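Local coordinates for protein neurotoxin (Clostridium botulinum, PDB 1ZB7) that acts as a zinc endopeptidase in the host cytosol, cleaving the synaptobrevins VAMP1, VAMP2 and VAMP3, in VAMP2 at an Ala-Ala bond, at residues A[174-177]-A[182-185]. Sequence-based numbering, arbitrary orientation.
Sequences SMIM and PISE
Residues 174-177 run extended past the short 3-10 turn 182-184, their alpha carbons no nearer than 7.4 Å (Ile176 CA to Pro182 CA), and side chains, not backbone hydrogen bonds, make the contact. Ile176 meets two residues of the turn: with CG1 turned anti to its carbonyl carbon (chi1 -64°), its CD1 methyl lies 3.6 Å from Pro182 CD and 4.0 Å from Ile183 CG1. Isoleucine's longer branch carries this methyl far enough from the backbone to lie against both apolar neighbours. Pro182, whose fixed phi favours the first position of a 3-10 turn, offers the methylenes of its ring; Met177, bent at chi2 and chi3, crosses it at about a right angle, CG 3.7 Å from Pro182 CD. Ser174 OG lies among the methyls of Ile183, 3.2 Å from CG2 and 3.6 Å from CD1, with no hydrogen-bonding partner in the model, an unfavourable setting for a hydroxyl. Both segments belong to the surface loop joining strands 171-173 and 191-194, antiparallel neighbours at one edge of the mixed sheet. Ser174 and Ile183 both rest on Met191 of strand 191-194, and Ser184 O accepts a hydrogen bond from Asn295 of helix 282-303, which links the turn to that helix.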
ATOM      1  N   SER A 174       7.836  -5.655  22.952  1.00 83.52           N
ATOM      2  CA  SER A 174       8.450  -6.339  24.103  1.00 85.23           C
ATOM      3  C   SER A 174       9.904  -5.881  24.292  1.00 86.77           C
ATOM      4  O   SER A 174      10.409  -4.994  23.587  1.00 86.54           O
ATOM      5  CB  SER A 174       8.453  -7.868  23.947  1.00 84.95           C
ATOM      6  OG  SER A 174       7.597  -8.287  22.922  1.00 85.14           O
ATOM      7  N   MET A 175      10.559  -6.474  25.286  1.00 88.26           N
ATOM      8  CA  MET A 175      12.023  -6.559  25.310  1.00 89.82           C
ATOM      9  C   MET A 175      12.287  -7.966  24.775  1.00 91.15           C
ATOM     10  O   MET A 175      11.943  -8.963  25.463  1.00 92.17           O
ATOM     11  N   ILE A 176      12.835  -8.065  23.553  1.00 91.98           N
ATOM     12  CA  ILE A 176      13.104  -9.401  22.952  1.00 92.60           C
ATOM     13  C   ILE A 176      14.542  -9.941  23.257  1.00 92.75           C
ATOM     14  O   ILE A 176      15.534  -9.211  23.426  1.00 91.30           O
ATOM     15  CB  ILE A 176      12.643  -9.541  21.433  1.00 93.01           C
ATOM     16  CG1 ILE A 176      11.104  -9.399  21.295  1.00 93.41           C
ATOM     17  CG2 ILE A 176      13.032 -10.900  20.829  1.00 92.03           C
ATOM     18  CD1 ILE A 176      10.248 -10.604  21.921  1.00 93.24           C
ATOM     19  N   MET A 177      14.575 -11.267  23.362  1.00 93.23           N
ATOM     20  CA  MET A 177      15.628 -12.001  24.025  1.00 93.48           C
ATOM     21  C   MET A 177      16.851 -12.089  23.127  1.00 93.07           C
ATOM     22  O   MET A 177      16.869 -11.539  22.000  1.00 93.31           O
ATOM     23  CB  MET A 177      15.116 -13.401  24.380  1.00 93.95           C
ATOM     24  CG  MET A 177      13.620 -13.447  24.895  1.00 95.53           C
ATOM     25  SD  MET A 177      13.224 -12.598  26.445  1.00 96.51           S
ATOM     26  CE  MET A 177      14.545 -13.225  27.507  1.00 96.37           C
ATOM     27  N   PRO A 182       9.768 -14.611  21.793  1.00 51.34           N
ATOM     28  CA  PRO A 182       8.598 -15.277  22.398  1.00 49.53           C
ATOM     29  C   PRO A 182       7.214 -14.884  21.907  1.00 46.26           C
ATOM     30  O   PRO A 182       6.301 -15.716  21.930  1.00 43.40           O
ATOM     31  CB  PRO A 182       8.752 -15.051  23.933  1.00 48.96           C
ATOM     32  CG  PRO A 182       9.908 -14.196  24.141  1.00 50.95           C
ATOM     33  CD  PRO A 182      10.675 -14.047  22.807  1.00 50.88           C
ATOM     34  N   ILE A 183       7.077 -13.651  21.462  1.00 44.88           N
ATOM     35  CA  ILE A 183       5.826 -13.156  20.940  1.00 45.77           C
ATOM     36  C   ILE A 183       5.407 -13.726  19.574  1.00 43.81           C
ATOM     37  O   ILE A 183       4.269 -13.528  19.185  1.00 40.67           O
ATOM     38  CB  ILE A 183       5.795 -11.621  20.856  1.00 48.00           C
ATOM     39  CG1 ILE A 183       6.792 -11.043  19.864  1.00 49.50           C
ATOM     40  CG2 ILE A 183       5.987 -11.015  22.276  1.00 50.91           C
ATOM     41  CD1 ILE A 183       6.491  -9.528  19.700  1.00 51.24           C
ATOM     42  N   SER A 184       6.340 -14.414  18.895  1.00 42.88           N
ATOM     43  CA  SER A 184       6.080 -15.081  17.659  1.00 43.57           C
ATOM     44  C   SER A 184       6.262 -16.620  17.753  1.00 43.86           C
ATOM     45  O   SER A 184       6.221 -17.291  16.717  1.00 43.70           O
ATOM     46  CB  SER A 184       7.019 -14.510  16.577  1.00 43.97           C
ATOM     47  OG  SER A 184       8.375 -14.871  16.861  1.00 44.76           O
ATOM     48  N   GLU A 185       6.493 -17.175  18.955  1.00 43.85           N
ATOM     49  CA  GLU A 185       6.711 -18.613  19.103  1.00 43.58           C
ATOM     50  C   GLU A 185       5.792 -19.277  20.137  1.00 43.05           C
ATOM     51  O   GLU A 185       6.175 -20.309  20.731  1.00 45.33           O
ATOM     52  CB  GLU A 185       8.142 -18.909  19.487  1.00 44.10           C
ATOM     53  CG  GLU A 185       9.181 -18.265  18.670  1.00 45.89           C
ATOM     54  CD  GLU A 185      10.514 -18.311  19.368  1.00 52.30           C
ATOM     55  OE1 GLU A 185      10.556 -18.457  20.615  1.00 58.05           O
ATOM     56  OE2 GLU A 185      11.546 -18.197  18.686  1.00 58.37           O
TER